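Local atomic coordinates of Pre-mRNA-splicing factor SAD1 (Saccharomyces cerevisiae, PDB entry 4MSX), a protein that promotes assembly of newly made U4 snRNA into the U4/U6 snRNP and is required for pre-mRNA splicing. Residues Asp166-Gln170 against Leu180-Ile184; Asp173-Tyr179 against Ser236-His242. All coordinates share one frame; numbering follows the deposited sequence. Where two conformers were deposited one is given.

Contact 1. Residues Asp166-Gln170 against Leu180-Ile184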
loop_
_atom_site.group_PDB
_atom_site.type_symbol
_atom_site.label_atom_id
_atom_site.label_comp_id
_atom_site.label_asym_id
_atom_site.label_seq_id
_atom_site.Cartn_x
_atom_site.Cartn_y
_atom_site.Cartn_z
ATOM N N ASP A 166 7.545 -14.084 -13.015
ATOM C CA ASP A 166 6.433 -14.985 -12.776
ATOM C C ASP A 166 5.478 -14.447 -11.687
ATOM O O ASP A 166 4.749 -15.221 -11.070
ATOM C CB ASP A 166 6.938 -16.359 -12.329
ATOM C CG ASP A 166 5.841 -17.436 -12.390
ATOM O OD1 ASP A 166 4.858 -17.263 -13.156
ATOM O OD2 ASP A 166 5.959 -18.454 -11.673
ATOM N N PHE A 167 5.482 -13.142 -11.442
ATOM C CA PHE A 167 4.523 -12.569 -10.452
ATOM C C PHE A 167 3.379 -11.920 -11.238
ATOM O O PHE A 167 3.634 -11.334 -12.285
ATOM C CB PHE A 167 5.191 -11.461 -9.625
ATOM C CG PHE A 167 6.140 -11.941 -8.570
ATOM C CD1 PHE A 167 6.353 -13.286 -8.347
ATOM C CD2 PHE A 167 6.789 -11.016 -7.772
ATOM C CE1 PHE A 167 7.238 -13.716 -7.368
ATOM C CE2 PHE A 167 7.677 -11.412 -6.811
ATOM C CZ PHE A 167 7.905 -12.769 -6.586
ATOM N N PRO A 168 2.132 -11.969 -10.730
ATOM C CA PRO A 168 1.743 -12.661 -9.493
ATOM C C PRO A 168 1.444 -14.137 -9.783
ATOM O O PRO A 168 1.109 -14.471 -10.919
ATOM C CB PRO A 168 0.445 -11.950 -9.080
ATOM C CG PRO A 168 -0.185 -11.479 -10.422
ATOM C CD PRO A 168 1.030 -11.179 -11.322
ATOM N N ARG A 169 1.535 -14.998 -8.774
ATOM C CA ARG A 169 1.172 -16.411 -8.927
ATOM C C ARG A 169 0.478 -16.917 -7.671
ATOM O O ARG A 169 0.608 -16.299 -6.599
ATOM C CB ARG A 169 2.412 -17.240 -9.227
ATOM C CG ARG A 169 3.441 -17.255 -8.112
ATOM C CD ARG A 169 4.219 -18.603 -8.135
ATOM N NE ARG A 169 5.275 -18.673 -7.112
ATOM C CZ ARG A 169 6.354 -17.919 -7.193
ATOM N NH1 ARG A 169 6.459 -17.088 -8.223
ATOM N NH2 ARG A 169 7.296 -17.988 -6.284
ATOM N N GLN A 170 -0.245 -18.029 -7.768
ATOM C CA GLN A 170 -0.922 -18.570 -6.585
ATOM C C GLN A 170 0.094 -19.209 -5.612
ATOM O O GLN A 170 0.973 -19.963 -6.005
ATOM C CB GLN A 170 -2.047 -19.556 -6.959
ATOM C CG GLN A 170 -3.210 -18.900 -7.744
ATOM C CD GLN A 170 -4.196 -18.063 -6.886
ATOM O OE1 GLN A 170 -4.255 -18.176 -5.650
ATOM N NE2 GLN A 170 -5.013 -17.247 -7.568
ATOM N N LEU A 180 -2.935 -14.976 -3.948
ATOM C CA LEU A 180 -2.200 -14.529 -5.117
ATOM C C LEU A 180 -1.192 -13.497 -4.623
ATOM O O LEU A 180 -1.613 -12.484 -4.042
ATOM C CB LEU A 180 -3.232 -13.905 -6.123
ATOM C CG LEU A 180 -2.738 -13.400 -7.470
ATOM C CD1 LEU A 180 -2.190 -14.568 -8.290
ATOM C CD2 LEU A 180 -3.894 -12.680 -8.263
ATOM N N ASN A 181 0.111 -13.696 -4.840
ATOM C CA ASN A 181 1.087 -12.847 -4.146
ATOM C C ASN A 181 0.980 -11.410 -4.700
ATOM O O ASN A 181 0.682 -11.228 -5.880
ATOM C CB ASN A 181 2.530 -13.375 -4.176
ATOM C CG ASN A 181 3.217 -13.264 -5.559
ATOM O OD1 ASN A 181 2.693 -13.740 -6.568
ATOM N ND2 ASN A 181 4.363 -12.609 -5.604
ATOM N N GLY A 182 1.140 -10.423 -3.819
ATOM C CA GLY A 182 0.892 -9.011 -4.153
ATOM C C GLY A 182 -0.559 -8.614 -3.930
ATOM O O GLY A 182 -0.840 -7.429 -3.736
ATOM N N PHE A 183 -1.475 -9.568 -3.963
ATOM C CA PHE A 183 -2.913 -9.250 -3.874
ATOM C C PHE A 183 -3.472 -9.719 -2.525
ATOM O O PHE A 183 -4.362 -10.577 -2.467
ATOM C CB PHE A 183 -3.678 -9.910 -5.049
ATOM C CG PHE A 183 -3.337 -9.306 -6.369
ATOM C CD1 PHE A 183 -2.103 -9.592 -6.986
ATOM C CD2 PHE A 183 -4.217 -8.439 -6.991
ATOM C CE1 PHE A 183 -1.750 -9.035 -8.193
ATOM C CE2 PHE A 183 -3.913 -7.874 -8.185
ATOM C CZ PHE A 183 -2.636 -8.175 -8.811
ATOM N N ILE A 184 -2.911 -9.203 -1.436
ATOM C CA ILE A 184 -3.267 -9.676 -0.109
ATOM C C ILE A 184 -3.829 -8.519 0.724
ATOM O O ILE A 184 -3.632 -7.354 0.382
ATOM C CB ILE A 184 -2.055 -10.272 0.633
ATOM C CG1 ILE A 184 -0.952 -9.226 0.779
ATOM C CG2 ILE A 184 -1.507 -11.504 -0.103
ATOM C CD1 ILE A 184 0.217 -9.716 1.574
#
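Gln-170 and Leu-180 face each other as an antiparallel non-hydrogen-bonded pair, CA to CA 4.5 Å, at the end of a two-stranded hairpin, and one residue further out Asn-181 N donates to Arg-169 O at 3.2 Å. The side chain of Asn-181 then takes over from the backbone. With its CG turned between backbone N and carbonyl carbon (chi1 72°), the amide reaches back across to the other segment, and its OD1 accepts from Arg-169 N at 2.8 Å, the donor lying almost on the extension of the side-chain C=O. Arg-169 is thus held through both its N and its O by one residue. The other arm of the amide, ND2, sits over the centre of the Phe-167 ring, 3.3 Å above it, with amide and ring planes 76° apart; a hydrogen bond from ND2 to Trp-235 O helps fix which way the amide is flipped. Pro-168, preceded by a cis peptide bond, presents CB to Leu-180 CD1 at 3.8 Å and CG to Phe-183 CE1 at 3.7 Å. The type II turn from Leu-180 to Phe-183, with Gly-182 at positive phi, brings that ring round to the proline. Strand 438-446 covers this apolar side through Leu-444 and Asp-446, while the loop following helix 222-234 brings Trp-235 against Phe-167 and Pro-237 against Arg-169.

Contact 2. Residues Asp173-Tyr179 against Ser236-His242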
loop_
_atom_site.group_PDB
_atom_site.type_symbol
_atom_site.label_atom_id
_atom_site.label_comp_id
_atom_site.label_asym_id
_atom_site.label_seq_id
_atom_site.Cartn_x
_atom_site.Cartn_y
_atom_site.Cartn_z
ATOM N N ASP A 173 0.154 -20.214 2.246
ATOM C CA ASP A 173 0.804 -19.817 3.477
ATOM C C ASP A 173 1.019 -21.091 4.333
ATOM O O ASP A 173 0.743 -22.198 3.872
ATOM C CB ASP A 173 0.045 -18.703 4.225
ATOM C CG ASP A 173 -1.278 -19.163 4.846
ATOM O OD1 ASP A 173 -1.613 -20.361 4.774
ATOM O OD2 ASP A 173 -1.989 -18.293 5.435
ATOM N N LEU A 174 1.490 -20.942 5.563
ATOM C CA LEU A 174 1.830 -22.137 6.369
ATOM C C LEU A 174 0.605 -22.949 6.777
ATOM O O LEU A 174 0.720 -24.129 7.110
ATOM C CB LEU A 174 2.567 -21.735 7.632
ATOM C CG LEU A 174 4.001 -21.315 7.473
ATOM C CD1 LEU A 174 4.508 -21.032 8.877
ATOM C CD2 LEU A 174 4.815 -22.401 6.796
ATOM N N SER A 175 -0.561 -22.323 6.769
ATOM C CA SER A 175 -1.791 -23.035 7.050
ATOM C C SER A 175 -2.404 -23.589 5.778
ATOM O O SER A 175 -3.561 -23.995 5.785
ATOM C CB SER A 175 -2.805 -22.101 7.685
ATOM O OG SER A 175 -2.318 -21.602 8.908
ATOM N N ASN A 176 -1.640 -23.574 4.692
ATOM C CA ASN A 176 -2.160 -23.936 3.372
ATOM C C ASN A 176 -3.370 -23.122 2.888
ATOM O O ASN A 176 -4.147 -23.615 2.086
ATOM C CB ASN A 176 -2.484 -25.429 3.328
ATOM C CG ASN A 176 -1.226 -26.280 3.274
ATOM O OD1 ASN A 176 -0.374 -26.084 2.398
ATOM N ND2 ASN A 176 -1.079 -27.200 4.229
ATOM N N ARG A 177 -3.541 -21.888 3.363
ATOM C CA ARG A 177 -4.498 -20.980 2.722
ATOM C C ARG A 177 -3.854 -20.391 1.448
ATOM O O ARG A 177 -2.721 -19.907 1.495
ATOM C CB ARG A 177 -4.917 -19.885 3.682
ATOM C CG ARG A 177 -5.670 -20.417 4.898
ATOM C CD ARG A 177 -5.880 -19.327 5.945
ATOM N NE ARG A 177 -4.614 -18.964 6.577
ATOM C CZ ARG A 177 -4.498 -18.194 7.658
ATOM N NH1 ARG A 177 -5.580 -17.674 8.242
ATOM N NH2 ARG A 177 -3.293 -17.932 8.152
ATOM N N THR A 178 -4.534 -20.469 0.297
ATOM C CA THR A 178 -3.902 -20.019 -0.954
ATOM C C THR A 178 -4.082 -18.499 -1.075
ATOM O O THR A 178 -5.023 -17.953 -0.500
ATOM C CB THR A 178 -4.500 -20.753 -2.199
ATOM O OG1 THR A 178 -3.735 -20.443 -3.386
ATOM C CG2 THR A 178 -5.946 -20.354 -2.386
ATOM N N TYR A 179 -3.180 -17.818 -1.795
ATOM C CA TYR A 179 -3.346 -16.384 -2.023
ATOM C C TYR A 179 -2.585 -16.083 -3.285
ATOM O O TYR A 179 -1.717 -16.870 -3.687
ATOM C CB TYR A 179 -2.810 -15.530 -0.863
ATOM C CG TYR A 179 -1.306 -15.655 -0.634
ATOM C CD1 TYR A 179 -0.780 -16.706 0.114
ATOM C CD2 TYR A 179 -0.409 -14.705 -1.161
ATOM C CE1 TYR A 179 0.602 -16.803 0.351
ATOM C CE2 TYR A 179 0.963 -14.804 -0.947
ATOM C CZ TYR A 179 1.456 -15.850 -0.171
ATOM O OH TYR A 179 2.799 -15.955 0.020
ATOM N N SER A 236 5.472 -10.822 -1.086
ATOM C CA SER A 236 6.150 -12.060 -0.746
ATOM C C SER A 236 5.365 -13.279 -1.194
ATOM O O SER A 236 4.172 -13.411 -0.886
ATOM C CB SER A 236 6.401 -12.154 0.777
ATOM O OG SER A 236 6.762 -13.497 1.052
ATOM N N PRO A 237 6.019 -14.192 -1.935
ATOM C CA PRO A 237 5.347 -15.446 -2.320
ATOM C C PRO A 237 5.501 -16.564 -1.251
ATOM O O PRO A 237 5.092 -17.694 -1.512
ATOM C CB PRO A 237 6.099 -15.874 -3.619
ATOM C CG PRO A 237 7.507 -15.420 -3.385
ATOM C CD PRO A 237 7.364 -14.081 -2.521
ATOM N N LYS A 238 6.076 -16.247 -0.095
ATOM C CA LYS A 238 6.282 -17.251 0.972
ATOM C C LYS A 238 5.793 -16.795 2.370
ATOM O O LYS A 238 6.385 -17.138 3.403
ATOM C CB LYS A 238 7.789 -17.566 1.046
ATOM C CG LYS A 238 8.286 -18.320 -0.192
ATOM C CD LYS A 238 9.789 -18.065 -0.510
ATOM C CE LYS A 238 10.742 -18.238 0.643
ATOM N NZ LYS A 238 12.192 -18.330 0.185
ATOM N N LEU A 239 4.732 -16.003 2.408
ATOM C CA LEU A 239 4.223 -15.501 3.689
ATOM C C LEU A 239 3.855 -16.650 4.630
ATOM O O LEU A 239 3.260 -17.618 4.202
ATOM C CB LEU A 239 2.938 -14.686 3.426
ATOM C CG LEU A 239 3.170 -13.353 2.699
ATOM C CD1 LEU A 239 1.813 -12.692 2.340
ATOM C CD2 LEU A 239 4.004 -12.421 3.583
ATOM N N PHE A 240 4.091 -16.493 5.933
ATOM C CA PHE A 240 3.627 -17.516 6.874
ATOM C C PHE A 240 2.123 -17.490 7.020
ATOM O O PHE A 240 1.488 -18.532 7.136
ATOM C CB PHE A 240 4.326 -17.326 8.221
ATOM C CG PHE A 240 5.808 -17.698 8.186
ATOM C CD1 PHE A 240 6.378 -18.274 7.050
ATOM C CD2 PHE A 240 6.627 -17.454 9.302
ATOM C CE1 PHE A 240 7.753 -18.609 7.009
ATOM C CE2 PHE A 240 7.999 -17.783 9.277
ATOM C CZ PHE A 240 8.566 -18.358 8.146
ATOM N N LYS A 241 1.544 -16.288 6.994
ATOM C CA LYS A 241 0.099 -16.165 6.933
ATOM C C LYS A 241 -0.253 -15.135 5.849
ATOM O O LYS A 241 0.459 -14.155 5.664
ATOM C CB LYS A 241 -0.493 -15.741 8.282
ATOM C CG LYS A 241 0.084 -14.465 8.833
ATOM C CD LYS A 241 -0.330 -14.304 10.333
ATOM C CE LYS A 241 0.133 -12.963 10.914
ATOM N NZ LYS A 241 1.635 -12.796 10.842
ATOM N N HIS A 242 -1.366 -15.361 5.179
ATOM C CA HIS A 242 -1.631 -14.669 3.935
ATOM C C HIS A 242 -2.208 -13.229 4.109
ATOM O O HIS A 242 -3.027 -12.788 3.299
ATOM C CB HIS A 242 -2.580 -15.518 3.065
ATOM C CG HIS A 242 -3.964 -15.610 3.616
ATOM N ND1 HIS A 242 -4.229 -15.527 4.968
ATOM C CD2 HIS A 242 -5.166 -15.745 3.007
ATOM C CE1 HIS A 242 -5.533 -15.625 5.169
ATOM N NE2 HIS A 242 -6.122 -15.754 3.993
HETATM O O HOH W 1 -0.823 -19.260 8.458
#
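The tip of the hairpin made by strands 170-172 and 178-180, a type I turn from Asp-173 to Asn-176, docks on the loop that follows helix 222-234. Leu-174 N donates to Phe-240 O at 2.9 Å, and Leu-174 CD1 makes an off-centre CH-pi contact with the Phe-240 ring. Earlier in the loop Tyr-179 OH donates to Ser-236 O (3.0 Å) and accepts from Leu-239 N (3.1 Å). Its ring, swung between backbone N and carbonyl carbon (chi1 63°), passes alongside His-242 CB on the way. A phenylalanine in its place would probably leave Ser-236 O and Leu-239 N without this shared partner and the loop less firmly held. Asp-173 OD2 takes Arg-177 NE at 2.9 Å through its syn lone pair and receives a weak bond from His-242 N, while OD1 accepts from Arg-177 N. Over one face of the guanidinium lies His-242 CE1, the two planes 33° apart, and Arg-177 CD makes a CH-pi contact with the imidazole. A water joins Ser-175 OG, Arg-177 NH2 and Phe-240 O. The buried Asp-173 charge is therefore paired within its own turn by Arg-177, and through His-242 N it also reaches the loop.

Overall arrangement
Both contacts use the hairpin of strands 170-172 and 178-180, contact 1 at its open end and contact 2 at its turn and second strand, with centres 11 Å apart. Along the chain their segments alternate: 166-170, 173-179, 180-184, then 236-242 after three helices. They touch directly, Ile-184 packing against both Leu-239 and Tyr-179, and Gln-170 OE1 lying 3.2 Å from Thr-178 OG1 in a probable, weak hydrogen bond. Contact 1 faces strand 438-446 of the large mixed sheet, whereas contact 2 meets helix 146-155 through Phe-240 and Asp-75 through Lys-241. The hairpin and loop thus link the USP-like body to the N-terminal region with the predicted degenerate UBP-type zinc finger, though away from the zinc site itself.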